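Local coordinates for peptidase M3B, oligoendopeptidase F (Enterococcus faecium, PDB 2QR4), which probably hydrolyses internal peptide bonds of short peptides, as a zinc-dependent metallopeptidase of family M3, at residues I120-D125 and S539-E544; E314-I319 and T401-I406; I393-I398 and L531-A536; D430-T435 and T507-A512. One frame throughout, in Å; residues are numbered along the deposited sequence.

Contacts 2 and 3 are buried and share helix 394-414, which meets Tyr316 of helix 313-318 in one and Tyr533 of helix 526-536 in the other. Contact 4 is partly buried, closest to the chain centre, and joins helix 418-454 to helix 503-520; the latter also packs on helix 394-414, so contacts 2, 3 and 4 touch one another. Contact 1 lies at the surface and connects parts of the chain more than 400 residues apart, and its 539-544 segment packs on contact 3. Chemistry follows place: a single weak hydrogen bond in contact 1, a short tyrosine hydrogen bond, accepted from an amide in contact 2 and donated to a carbonyl in contact 3, and aromatic packing in contact 4.

Contact 1: I120-D125 and S539-E544; sequences IQQIVD and SDYPVE
Gln122, on helix 117-124, reaches across to Tyr541, the residue at the N-cap position of helix 542-548, and the approach to that cap is shaped by an ST turn. In this turn Ser539 OG accepts from Tyr541 N at 2.9 Å, with an N-H...O angle of 150°, which steadies the backbone just where the tyrosine side chain leaves it. A serine suits the place because its short hydroxyl can fold back on its own chain. Gln122 has the most surface buried by the contact. Its chain bends about the CB-CG bond (chi2 51°), bringing the amide to the phenol from the opposite direction. Tyr541 OH donates weakly to Gln122 OE1 over 3.2 Å, with the amide and ring planes 77° apart. A long flexible amide side chain and a long rigid phenol, each ending in a polar atom, can span the gap between backbones that stay well separated: the nearest CA atoms, of Gln122 and Asp540, are 9.7 Å apart. Asp540 slants past the amide at the margin of the contact, where its OD2 lies 4.0 Å from Gln122 NE2, a distance that would allow at most a loose electrostatic attraction. His243 stacks on the Tyr541 ring and its ND1 is hydrogen-bonded to Asp540 O. At the ring's edge, nearly in its plane, Glu544 OE1 approaches Tyr541 CD1 to 3.4 Å.

Contact 2: E314-I319 and T401-I406; sequences EEYMAI and TTNENI
Tyr316 of helix 313-318 meets Asn403 of helix 394-414 through one hydrogen bond between two buried side chains. Along 401-406 the helix first passes Thr401 and Thr402, whose methyl and hydroxyl groups serve their own helix and its other neighbours: each OG1 is bonded to a carbonyl one turn back, Thr401 to that of Glu397 and Thr402 to that of Ile398, so both hydroxyls are satisfied within their own helix. Asn403 comes next, with its CB directed at the partner helix. CG stands anti to its carbonyl carbon (chi1 -81°), and the amide extends towards the phenol, which approaches from the opposite direction. Asn403 ND2 donates to Tyr316 OH at 2.8 Å; the N-H...O angle is 165°, and the oxygen lies essentially in the amide plane. The same nitrogen lies near the tyrosine ring plane, at its edge, while the amide and ring planes are 81° apart. Tyrosine suits its side of the gap because its long, rigid ring carries a hydroxyl across the 11.4 Å between the CA atoms of Tyr316 and Asn403, and asparagine supplies a compact donor to meet it. Beyond Asn403 the helix turns Glu404 and Asn405 to other faces, until Ile406 again directs its CB towards 314-319 without touching it. Asn403 ND2 also gives a weak bond to Val368 O on helix 361-379, the helix of the family's HEXXH sequence. Val375 of that helix and Leu534 of helix 526-536 pack against Tyr316, while Ala512 of helix 503-520 covers the threonines.

Contact 3: I393-I398 and L531-A536; sequences IFLAEI and LAYLKA
Tyr533 packs its ring carbons and hydroxyl against Leu395 and Ile398, one helical turn apart on helix 394-414, and accounts for more than half of the surface buried here. Leu395 CD1 touches the CE1 side of the ring, 3.8 Å from Tyr533 CE1, the two side chains sliding past each other in opposite directions. Ile398 crosses obliquely nearer the phenol end, where its CG2 lies 3.9 Å from Tyr533 CZ; the branch reaches there because it stands anti to the backbone N of its own residue, while CG1 takes the position beside that nitrogen (chi1 -79°). Beyond them the hydroxyl reaches the backbone. Tyr533 OH donates to Leu395 O at 2.6 Å, almost in line with the carbonyl bond (C=O...O angle 172°), and that oxygen lies in the ring plane at its edge. Tyrosine is well matched to the site: its ring carbons pack against leucine and isoleucine, while its one polar atom finds a carbonyl in the helix opposite. Met546 of helix 542-548 packs on all three touching residues, Tyr530 meets the ring at an angle, and His376 of helix 361-379 also reaches the tyrosine. Leu515 of helix 503-520 covers Ile398, so helices 542-548, 361-379 and 503-520 all pack round the joint between helices 394-414 and 526-536.

Contact 4: D430-T435 and T507-A512; sequences DGFKGT and TGFSAA
Phe509 projects from helix 503-520 into the face of helix 418-454, with CG anti to its backbone nitrogen (chi1 178°) to carry the ring outward. CB is met first, by Thr435 CG2 at 3.8 Å, and CG lies close to the same methyl. Further out, CD1 lies 3.9 Å from Thr435 CB, and CE1 passes 4.4 Å from Gly431 O. The far edge belongs to Phe432: CE2 comes to 3.4 Å from Phe432 CD2, and CZ to 3.7 Å from the same atom. The two rings form an offset edge-to-face pair, the edge of Phe509 directed at the face of Phe432, with centroids 5.2 Å apart and planes at 80°. The Thr435 rotamer that turns CG2 to Phe509 also lets OG1 donate to Gly431 O, which accepts from Thr435 N as well; threonine thus pairs a satisfied hydroxyl with an apolar contact. Gly431, lacking a side chain, shows its backbone to the ring. The short helical segments run roughly antiparallel, at 143°. Phe432 also meets Phe566 and Met563 of helix 557-579, Thr435 O is bonded to Ser506 OG, and helix 394-414 packs on Thr507 and Ala512 of helix 503-520.

Contact 1: I120-D125 and S539-E544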
loop_
_atom_site.group_PDB
_atom_site.type_symbol
_atom_site.label_atom_id
_atom_site.label_comp_id
_atom_site.label_asym_id
_atom_site.label_seq_id
_atom_site.Cartn_x
_atom_site.Cartn_y
_atom_site.Cartn_z
ATOM N N ILE A 120 -24.008 16.532 -17.240
ATOM C CA ILE A 120 -23.963 17.819 -16.549
ATOM C C ILE A 120 -24.885 17.830 -15.321
ATOM O O ILE A 120 -24.613 18.510 -14.338
ATOM C CB ILE A 120 -24.310 18.981 -17.506
ATOM C CG1 ILE A 120 -23.224 19.112 -18.577
ATOM C CG2 ILE A 120 -24.459 20.293 -16.744
ATOM C CD1 ILE A 120 -21.809 19.064 -18.009
ATOM N N GLN A 121 -25.959 17.051 -15.388
ATOM C CA GLN A 121 -26.908 16.926 -14.292
ATOM C C GLN A 121 -26.265 16.330 -13.045
ATOM O O GLN A 121 -26.482 16.826 -11.941
ATOM C CB GLN A 121 -28.099 16.058 -14.715
ATOM C CG GLN A 121 -29.250 16.064 -13.733
ATOM C CD GLN A 121 -30.051 17.343 -13.808
ATOM O OE1 GLN A 121 -30.893 17.510 -14.692
ATOM N NE2 GLN A 121 -29.797 18.257 -12.880
ATOM N N GLN A 122 -25.490 15.262 -13.222
ATOM C CA GLN A 122 -24.812 14.607 -12.106
ATOM C C GLN A 122 -23.928 15.595 -11.399
ATOM O O GLN A 122 -23.912 15.666 -10.163
ATOM C CB GLN A 122 -23.956 13.433 -12.583
ATOM C CG GLN A 122 -24.626 12.078 -12.478
ATOM C CD GLN A 122 -26.010 12.052 -13.107
ATOM O OE1 GLN A 122 -26.913 12.788 -12.698
ATOM N NE2 GLN A 122 -26.186 11.186 -14.097
ATOM N N ILE A 123 -23.189 16.359 -12.193
ATOM C CA ILE A 123 -22.240 17.308 -11.643
ATOM C C ILE A 123 -22.950 18.350 -10.802
ATOM O O ILE A 123 -22.552 18.587 -9.666
ATOM C CB ILE A 123 -21.402 17.965 -12.734
ATOM C CG1 ILE A 123 -20.532 16.901 -13.409
ATOM C CG2 ILE A 123 -20.547 19.067 -12.129
ATOM C CD1 ILE A 123 -19.897 17.362 -14.658
ATOM N N VAL A 124 -24.013 18.936 -11.359
ATOM C CA VAL A 124 -24.841 19.928 -10.667
ATOM C C VAL A 124 -25.453 19.374 -9.380
ATOM O O VAL A 124 -25.551 20.076 -8.369
ATOM C CB VAL A 124 -25.962 20.463 -11.596
ATOM C CG1 VAL A 124 -27.060 21.184 -10.801
ATOM C CG2 VAL A 124 -25.376 21.380 -12.664
ATOM N N ASP A 125 -25.856 18.109 -9.419
ATOM C CA ASP A 125 -26.466 17.467 -8.261
ATOM C C ASP A 125 -25.416 17.086 -7.224
ATOM O O ASP A 125 -25.744 16.619 -6.143
ATOM C CB ASP A 125 -27.212 16.196 -8.681
ATOM C CG ASP A 125 -28.503 16.481 -9.405
ATOM O OD1 ASP A 125 -28.991 15.557 -10.084
ATOM O OD2 ASP A 125 -29.033 17.611 -9.302
ATOM N N SER A 539 -28.221 1.792 -16.640
ATOM C CA SER A 539 -28.585 3.132 -16.206
ATOM C C SER A 539 -27.912 3.501 -14.895
ATOM O O SER A 539 -27.586 2.635 -14.088
ATOM C CB SER A 539 -30.107 3.240 -16.062
ATOM O OG SER A 539 -30.484 4.416 -15.371
ATOM N N ASP A 540 -27.712 4.800 -14.697
ATOM C CA ASP A 540 -27.148 5.332 -13.462
ATOM C C ASP A 540 -28.196 5.340 -12.353
ATOM O O ASP A 540 -27.929 5.787 -11.238
ATOM C CB ASP A 540 -26.631 6.760 -13.686
ATOM C CG ASP A 540 -25.212 6.798 -14.242
ATOM O OD1 ASP A 540 -24.342 6.057 -13.733
ATOM O OD2 ASP A 540 -24.958 7.587 -15.178
ATOM N N TYR A 541 -29.391 4.851 -12.666
ATOM C CA TYR A 541 -30.501 4.904 -11.721
ATOM C C TYR A 541 -31.185 3.545 -11.535
ATOM O O TYR A 541 -32.387 3.415 -11.776
ATOM C CB TYR A 541 -31.516 5.961 -12.160
ATOM C CG TYR A 541 -31.008 7.385 -12.064
ATOM C CD1 TYR A 541 -31.189 8.135 -10.905
ATOM C CD2 TYR A 541 -30.354 7.983 -13.139
ATOM C CE1 TYR A 541 -30.724 9.439 -10.817
ATOM C CE2 TYR A 541 -29.889 9.287 -13.065
ATOM C CZ TYR A 541 -30.074 10.010 -11.902
ATOM O OH TYR A 541 -29.607 11.306 -11.831
ATOM N N PRO A 542 -30.423 2.538 -11.070
ATOM C CA PRO A 542 -30.917 1.167 -10.946
ATOM C C PRO A 542 -32.147 1.040 -10.057
ATOM O O PRO A 542 -33.020 0.224 -10.353
ATOM C CB PRO A 542 -29.738 0.417 -10.318
ATOM C CG PRO A 542 -28.891 1.480 -9.694
ATOM C CD PRO A 542 -29.031 2.656 -10.599
ATOM N N VAL A 543 -32.243 1.829 -8.987
ATOM C CA VAL A 543 -33.418 1.684 -8.135
ATOM C C VAL A 543 -34.712 2.298 -8.680
ATOM O O VAL A 543 -35.791 1.794 -8.377
ATOM C CB VAL A 543 -33.165 1.928 -6.596
ATOM C CG1 VAL A 543 -31.697 2.201 -6.269
ATOM C CG2 VAL A 543 -34.133 2.954 -5.999
ATOM N N GLU A 544 -34.627 3.337 -9.509
ATOM C CA GLU A 544 -35.850 3.841 -10.155
ATOM C C GLU A 544 -36.243 2.975 -11.339
ATOM O O GLU A 544 -37.423 2.802 -11.618
ATOM C CB GLU A 544 -35.756 5.317 -10.561
ATOM C CG GLU A 544 -34.352 5.874 -10.538
ATOM C CD GLU A 544 -33.912 6.290 -9.145
ATOM O OE1 GLU A 544 -32.750 6.015 -8.783
ATOM O OE2 GLU A 544 -34.730 6.890 -8.414
#

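Contact 2: E314-I319 and T401-I406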
loop_
_atom_site.group_PDB
_atom_site.type_symbol
_atom_site.label_atom_id
_atom_site.label_comp_id
_atom_site.label_asym_id
_atom_site.label_seq_id
_atom_site.Cartn_x
_atom_site.Cartn_y
_atom_site.Cartn_z
ATOM N N GLU A 314 -44.976 -13.586 -26.229
ATOM C CA GLU A 314 -44.654 -13.537 -27.663
ATOM C C GLU A 314 -43.449 -12.656 -28.007
ATOM O O GLU A 314 -42.466 -13.147 -28.568
ATOM C CB GLU A 314 -45.876 -13.106 -28.486
ATOM C CG GLU A 314 -46.736 -14.258 -29.010
ATOM N N GLU A 315 -43.525 -11.365 -27.683
ATOM C CA GLU A 315 -42.411 -10.453 -27.944
ATOM C C GLU A 315 -41.057 -11.061 -27.559
ATOM O O GLU A 315 -40.175 -11.215 -28.411
ATOM C CB GLU A 315 -42.606 -9.117 -27.217
ATOM C CG GLU A 315 -43.170 -7.999 -28.084
ATOM C CD GLU A 315 -42.623 -6.628 -27.696
ATOM O OE1 GLU A 315 -43.417 -5.669 -27.582
ATOM O OE2 GLU A 315 -41.395 -6.505 -27.507
ATOM N N TYR A 316 -40.908 -11.408 -26.281
ATOM C CA TYR A 316 -39.659 -11.970 -25.747
ATOM C C TYR A 316 -39.157 -13.203 -26.501
ATOM O O TYR A 316 -37.969 -13.300 -26.823
ATOM C CB TYR A 316 -39.819 -12.313 -24.261
ATOM C CG TYR A 316 -38.515 -12.631 -23.562
ATOM C CD1 TYR A 316 -37.865 -11.668 -22.793
ATOM C CD2 TYR A 316 -37.924 -13.891 -23.670
ATOM C CE1 TYR A 316 -36.670 -11.949 -22.149
ATOM C CE2 TYR A 316 -36.728 -14.182 -23.027
ATOM C CZ TYR A 316 -36.106 -13.206 -22.263
ATOM O OH TYR A 316 -34.908 -13.475 -21.627
HETATM N N MSE A 317 -40.059 -14.148 -26.765
HETATM C CA MSE A 317 -39.708 -15.386 -27.466
HETATM C C MSE A 317 -39.008 -15.143 -28.802
HETATM O O MSE A 317 -37.904 -15.645 -29.028
HETATM C CB MSE A 317 -40.950 -16.259 -27.675
HETATM C CG MSE A 317 -41.549 -16.805 -26.384
HETATM SE SE MSE A 317 -40.241 -17.767 -25.293
HETATM C CE MSE A 317 -39.840 -19.210 -26.542
ATOM N N ALA A 318 -39.652 -14.375 -29.680
ATOM C CA ALA A 318 -39.086 -14.086 -30.992
ATOM C C ALA A 318 -37.742 -13.363 -30.887
ATOM O O ALA A 318 -36.820 -13.655 -31.649
ATOM C CB ALA A 318 -40.069 -13.282 -31.851
ATOM N N ILE A 319 -37.630 -12.430 -29.944
ATOM C CA ILE A 319 -36.384 -11.684 -29.761
ATOM C C ILE A 319 -35.313 -12.553 -29.108
ATOM O O ILE A 319 -34.807 -13.493 -29.722
ATOM C CB ILE A 319 -36.593 -10.407 -28.917
ATOM N N THR A 401 -30.739 -14.036 -14.091
ATOM C CA THR A 401 -31.250 -14.713 -12.905
ATOM C C THR A 401 -32.764 -14.894 -13.000
ATOM O O THR A 401 -33.290 -15.918 -12.586
ATOM C CB THR A 401 -30.883 -13.926 -11.642
ATOM O OG1 THR A 401 -29.496 -13.583 -11.701
ATOM C CG2 THR A 401 -31.145 -14.733 -10.363
ATOM N N THR A 402 -33.458 -13.908 -13.567
ATOM C CA THR A 402 -34.901 -13.984 -13.687
ATOM C C THR A 402 -35.246 -15.195 -14.528
ATOM O O THR A 402 -36.155 -15.957 -14.191
ATOM C CB THR A 402 -35.488 -12.715 -14.339
ATOM O OG1 THR A 402 -35.098 -11.568 -13.586
ATOM C CG2 THR A 402 -37.007 -12.769 -14.380
ATOM N N ASN A 403 -34.515 -15.370 -15.626
ATOM C CA ASN A 403 -34.715 -16.512 -16.517
ATOM C C ASN A 403 -34.497 -17.857 -15.808
ATOM O O ASN A 403 -35.296 -18.774 -15.947
ATOM C CB ASN A 403 -33.814 -16.384 -17.748
ATOM C CG ASN A 403 -34.395 -15.444 -18.804
ATOM O OD1 ASN A 403 -35.457 -14.854 -18.616
ATOM N ND2 ASN A 403 -33.703 -15.317 -19.927
ATOM N N GLU A 404 -33.422 -17.954 -15.033
ATOM C CA GLU A 404 -33.146 -19.139 -14.232
ATOM C C GLU A 404 -34.296 -19.414 -13.260
ATOM O O GLU A 404 -34.738 -20.566 -13.089
ATOM C CB GLU A 404 -31.838 -18.964 -13.457
ATOM C CG GLU A 404 -30.590 -19.471 -14.178
ATOM C CD GLU A 404 -29.371 -19.562 -13.245
ATOM O OE1 GLU A 404 -29.168 -18.633 -12.429
ATOM O OE2 GLU A 404 -28.617 -20.562 -13.325
ATOM N N ASN A 405 -34.780 -18.349 -12.630
ATOM C CA ASN A 405 -35.939 -18.443 -11.743
ATOM C C ASN A 405 -37.136 -19.046 -12.448
ATOM O O ASN A 405 -37.838 -19.888 -11.887
ATOM C CB ASN A 405 -36.295 -17.074 -11.155
ATOM C CG ASN A 405 -35.343 -16.662 -10.032
ATOM O OD1 ASN A 405 -34.701 -17.511 -9.421
ATOM N ND2 ASN A 405 -35.247 -15.361 -9.766
ATOM N N ILE A 406 -37.346 -18.627 -13.693
ATOM C CA ILE A 406 -38.488 -19.075 -14.456
ATOM C C ILE A 406 -38.320 -20.533 -14.873
ATOM O O ILE A 406 -39.289 -21.290 -14.887
ATOM C CB ILE A 406 -38.744 -18.149 -15.656
ATOM C CG1 ILE A 406 -39.241 -16.788 -15.160
ATOM C CG2 ILE A 406 -39.771 -18.750 -16.606
ATOM C CD1 ILE A 406 -39.407 -15.759 -16.276
#

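Contact 3: I393-I398 and L531-A536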
loop_
_atom_site.group_PDB
_atom_site.type_symbol
_atom_site.label_atom_id
_atom_site.label_comp_id
_atom_site.label_asym_id
_atom_site.label_seq_id
_atom_site.Cartn_x
_atom_site.Cartn_y
_atom_site.Cartn_z
ATOM N N ILE A 393 -23.814 -3.666 -14.650
ATOM C CA ILE A 393 -23.748 -5.118 -14.823
ATOM C C ILE A 393 -24.796 -5.840 -13.960
ATOM O O ILE A 393 -25.370 -6.844 -14.378
ATOM C CB ILE A 393 -22.310 -5.653 -14.537
ATOM C CG1 ILE A 393 -21.898 -6.730 -15.557
ATOM C CG2 ILE A 393 -22.148 -6.099 -13.071
ATOM C CD1 ILE A 393 -22.489 -8.113 -15.318
ATOM N N PHE A 394 -25.037 -5.315 -12.761
ATOM C CA PHE A 394 -26.067 -5.822 -11.852
ATOM C C PHE A 394 -27.446 -5.813 -12.529
ATOM O O PHE A 394 -28.282 -6.692 -12.300
ATOM C CB PHE A 394 -26.040 -4.981 -10.560
ATOM C CG PHE A 394 -27.394 -4.702 -9.950
ATOM C CD1 PHE A 394 -27.718 -5.203 -8.692
ATOM C CD2 PHE A 394 -28.330 -3.908 -10.605
ATOM C CE1 PHE A 394 -28.962 -4.934 -8.111
ATOM C CE2 PHE A 394 -29.583 -3.644 -10.031
ATOM C CZ PHE A 394 -29.893 -4.156 -8.785
ATOM N N LEU A 395 -27.658 -4.821 -13.385
ATOM C CA LEU A 395 -28.917 -4.657 -14.087
ATOM C C LEU A 395 -29.056 -5.726 -15.167
ATOM O O LEU A 395 -30.159 -6.193 -15.454
ATOM C CB LEU A 395 -28.981 -3.255 -14.697
ATOM C CG LEU A 395 -30.269 -2.442 -14.592
ATOM C CD1 LEU A 395 -31.179 -2.930 -13.463
ATOM C CD2 LEU A 395 -29.913 -0.981 -14.418
ATOM N N ALA A 396 -27.928 -6.124 -15.750
ATOM C CA ALA A 396 -27.916 -7.165 -16.774
ATOM C C ALA A 396 -27.977 -8.558 -16.151
ATOM O O ALA A 396 -28.469 -9.505 -16.773
ATOM C CB ALA A 396 -26.684 -7.028 -17.662
ATOM N N GLU A 397 -27.475 -8.671 -14.923
ATOM C CA GLU A 397 -27.484 -9.929 -14.188
ATOM C C GLU A 397 -28.902 -10.341 -13.812
ATOM O O GLU A 397 -29.204 -11.525 -13.677
ATOM C CB GLU A 397 -26.640 -9.798 -12.921
ATOM C CG GLU A 397 -26.099 -11.115 -12.404
ATOM C CD GLU A 397 -25.172 -11.789 -13.399
ATOM O OE1 GLU A 397 -24.776 -11.136 -14.389
ATOM O OE2 GLU A 397 -24.837 -12.972 -13.193
ATOM N N ILE A 398 -29.766 -9.350 -13.637
ATOM C CA ILE A 398 -31.162 -9.587 -13.307
ATOM C C ILE A 398 -31.879 -10.329 -14.423
ATOM O O ILE A 398 -32.676 -11.227 -14.156
ATOM C CB ILE A 398 -31.902 -8.268 -13.020
ATOM C CG1 ILE A 398 -31.578 -7.780 -11.613
ATOM C CG2 ILE A 398 -33.399 -8.451 -13.158
ATOM C CD1 ILE A 398 -31.874 -6.316 -11.407
ATOM N N LEU A 531 -40.417 -6.012 -19.673
ATOM C CA LEU A 531 -39.922 -5.753 -21.014
ATOM C C LEU A 531 -39.414 -4.325 -21.121
ATOM O O LEU A 531 -38.366 -4.080 -21.712
ATOM C CB LEU A 531 -41.005 -6.010 -22.070
ATOM C CG LEU A 531 -41.591 -7.423 -22.201
ATOM C CD1 LEU A 531 -42.438 -7.540 -23.472
ATOM C CD2 LEU A 531 -40.506 -8.493 -22.180
ATOM N N ALA A 532 -40.155 -3.384 -20.544
ATOM C CA ALA A 532 -39.747 -1.978 -20.541
ATOM C C ALA A 532 -38.449 -1.768 -19.757
ATOM O O ALA A 532 -37.688 -0.845 -20.042
ATOM C CB ALA A 532 -40.858 -1.093 -19.988
ATOM N N TYR A 533 -38.204 -2.626 -18.770
ATOM C CA TYR A 533 -36.937 -2.611 -18.050
ATOM C C TYR A 533 -35.811 -3.154 -18.927
ATOM O O TYR A 533 -34.640 -2.811 -18.743
ATOM C CB TYR A 533 -37.033 -3.414 -16.753
ATOM C CG TYR A 533 -35.851 -4.323 -16.540
ATOM C CD1 TYR A 533 -34.615 -3.811 -16.173
ATOM C CD2 TYR A 533 -35.967 -5.694 -16.720
ATOM C CE1 TYR A 533 -33.523 -4.639 -15.988
ATOM C CE2 TYR A 533 -34.886 -6.533 -16.535
ATOM C CZ TYR A 533 -33.665 -6.000 -16.172
ATOM O OH TYR A 533 -32.579 -6.832 -15.985
ATOM N N LEU A 534 -36.177 -4.010 -19.878
ATOM C CA LEU A 534 -35.225 -4.543 -20.847
ATOM C C LEU A 534 -34.901 -3.491 -21.898
ATOM O O LEU A 534 -33.772 -3.402 -22.378
ATOM C CB LEU A 534 -35.792 -5.791 -21.522
ATOM C CG LEU A 534 -36.036 -7.009 -20.632
ATOM C CD1 LEU A 534 -36.838 -8.057 -21.385
ATOM C CD2 LEU A 534 -34.716 -7.585 -20.116
ATOM N N LYS A 535 -35.905 -2.690 -22.236
ATOM C CA LYS A 535 -35.769 -1.633 -23.232
ATOM C C LYS A 535 -35.044 -0.412 -22.670
ATOM O O LYS A 535 -34.452 0.361 -23.416
ATOM C CB LYS A 535 -37.148 -1.242 -23.767
ATOM C CG LYS A 535 -37.796 -2.297 -24.662
ATOM C CD LYS A 535 -39.315 -2.264 -24.552
ATOM C CE LYS A 535 -39.846 -0.838 -24.550
ATOM N NZ LYS A 535 -41.188 -0.746 -23.910
ATOM N N ALA A 536 -35.088 -0.243 -21.352
ATOM C CA ALA A 536 -34.346 0.827 -20.687
ATOM C C ALA A 536 -32.845 0.729 -20.962
ATOM O O ALA A 536 -32.259 1.625 -21.570
ATOM C CB ALA A 536 -34.616 0.810 -19.185
#

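Contact 4: D430-T435 and T507-A512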
loop_
_atom_site.group_PDB
_atom_site.type_symbol
_atom_site.label_atom_id
_atom_site.label_comp_id
_atom_site.label_asym_id
_atom_site.label_seq_id
_atom_site.Cartn_x
_atom_site.Cartn_y
_atom_site.Cartn_z
ATOM N N ASP A 430 -29.036 -23.664 -2.859
ATOM C CA ASP A 430 -27.606 -23.500 -2.866
ATOM C C ASP A 430 -27.171 -22.165 -3.480
ATOM O O ASP A 430 -26.369 -21.428 -2.890
ATOM C CB ASP A 430 -26.961 -24.667 -3.591
ATOM C CG ASP A 430 -25.474 -24.684 -3.428
ATOM O OD1 ASP A 430 -25.014 -24.714 -2.262
ATOM O OD2 ASP A 430 -24.776 -24.664 -4.465
ATOM N N GLY A 431 -27.702 -21.852 -4.659
ATOM C CA GLY A 431 -27.450 -20.559 -5.288
ATOM C C GLY A 431 -27.875 -19.428 -4.365
ATOM O O GLY A 431 -27.191 -18.410 -4.267
ATOM N N PHE A 432 -29.003 -19.614 -3.677
ATOM C CA PHE A 432 -29.510 -18.626 -2.722
ATOM C C PHE A 432 -28.523 -18.471 -1.544
ATOM O O PHE A 432 -28.200 -17.358 -1.139
ATOM C CB PHE A 432 -30.898 -19.069 -2.241
ATOM C CG PHE A 432 -31.708 -17.992 -1.543
ATOM C CD1 PHE A 432 -31.300 -17.460 -0.331
ATOM C CD2 PHE A 432 -32.923 -17.579 -2.069
ATOM C CE1 PHE A 432 -32.062 -16.507 0.323
ATOM C CE2 PHE A 432 -33.693 -16.632 -1.425
ATOM C CZ PHE A 432 -33.261 -16.091 -0.227
ATOM N N LYS A 433 -28.014 -19.579 -1.006
ATOM C CA LYS A 433 -27.023 -19.479 0.063
ATOM C C LYS A 433 -25.808 -18.613 -0.350
ATOM O O LYS A 433 -25.317 -17.794 0.434
ATOM C CB LYS A 433 -26.562 -20.868 0.557
ATOM C CG LYS A 433 -25.265 -20.841 1.418
ATOM C CD LYS A 433 -24.511 -22.175 1.385
ATOM C CE LYS A 433 -23.181 -22.109 0.610
ATOM N NZ LYS A 433 -22.080 -21.346 1.325
ATOM N N GLY A 434 -25.318 -18.800 -1.566
ATOM C CA GLY A 434 -24.111 -18.090 -1.995
ATOM C C GLY A 434 -24.345 -16.640 -2.398
ATOM O O GLY A 434 -23.493 -15.777 -2.178
ATOM N N THR A 435 -25.498 -16.358 -2.989
ATOM C CA THR A 435 -25.712 -15.055 -3.571
ATOM C C THR A 435 -26.416 -14.095 -2.615
ATOM O O THR A 435 -26.181 -12.892 -2.672
ATOM C CB THR A 435 -26.481 -15.174 -4.869
ATOM O OG1 THR A 435 -25.895 -16.226 -5.631
ATOM C CG2 THR A 435 -26.409 -13.876 -5.668
ATOM N N THR A 507 -29.051 -7.867 -3.613
ATOM C CA THR A 507 -30.229 -7.053 -3.915
ATOM C C THR A 507 -30.730 -7.426 -5.294
ATOM O O THR A 507 -31.942 -7.511 -5.531
ATOM C CB THR A 507 -29.943 -5.529 -3.860
ATOM O OG1 THR A 507 -28.905 -5.195 -4.782
ATOM C CG2 THR A 507 -29.500 -5.122 -2.473
ATOM N N GLY A 508 -29.779 -7.677 -6.191
ATOM C CA GLY A 508 -30.081 -8.071 -7.560
ATOM C C GLY A 508 -30.775 -9.412 -7.629
ATOM O O GLY A 508 -31.757 -9.572 -8.352
ATOM N N PHE A 509 -30.262 -10.375 -6.872
ATOM C CA PHE A 509 -30.853 -11.706 -6.808
ATOM C C PHE A 509 -32.287 -11.635 -6.293
ATOM O O PHE A 509 -33.194 -12.258 -6.849
ATOM C CB PHE A 509 -30.021 -12.592 -5.882
ATOM C CG PHE A 509 -30.569 -13.984 -5.712
ATOM C CD1 PHE A 509 -30.019 -15.050 -6.409
ATOM C CD2 PHE A 509 -31.624 -14.228 -4.844
ATOM C CE1 PHE A 509 -30.513 -16.340 -6.250
ATOM C CE2 PHE A 509 -32.126 -15.512 -4.681
ATOM C CZ PHE A 509 -31.567 -16.570 -5.378
ATOM N N SER A 510 -32.481 -10.871 -5.223
ATOM C CA SER A 510 -33.806 -10.659 -4.664
ATOM C C SER A 510 -34.720 -9.979 -5.672
ATOM O O SER A 510 -35.878 -10.371 -5.822
ATOM C CB SER A 510 -33.720 -9.851 -3.368
ATOM O OG SER A 510 -33.092 -10.629 -2.364
ATOM N N ALA A 511 -34.197 -8.982 -6.382
ATOM C CA ALA A 511 -34.994 -8.310 -7.403
ATOM C C ALA A 511 -35.383 -9.314 -8.474
ATOM O O ALA A 511 -36.557 -9.408 -8.859
ATOM C CB ALA A 511 -34.255 -7.130 -8.009
ATOM N N ALA A 512 -34.413 -10.091 -8.941
ATOM C CA ALA A 512 -34.739 -11.077 -9.946
ATOM C C ALA A 512 -35.883 -11.963 -9.427
ATOM O O ALA A 512 -36.859 -12.216 -10.142
ATOM C CB ALA A 512 -33.530 -11.895 -10.313
#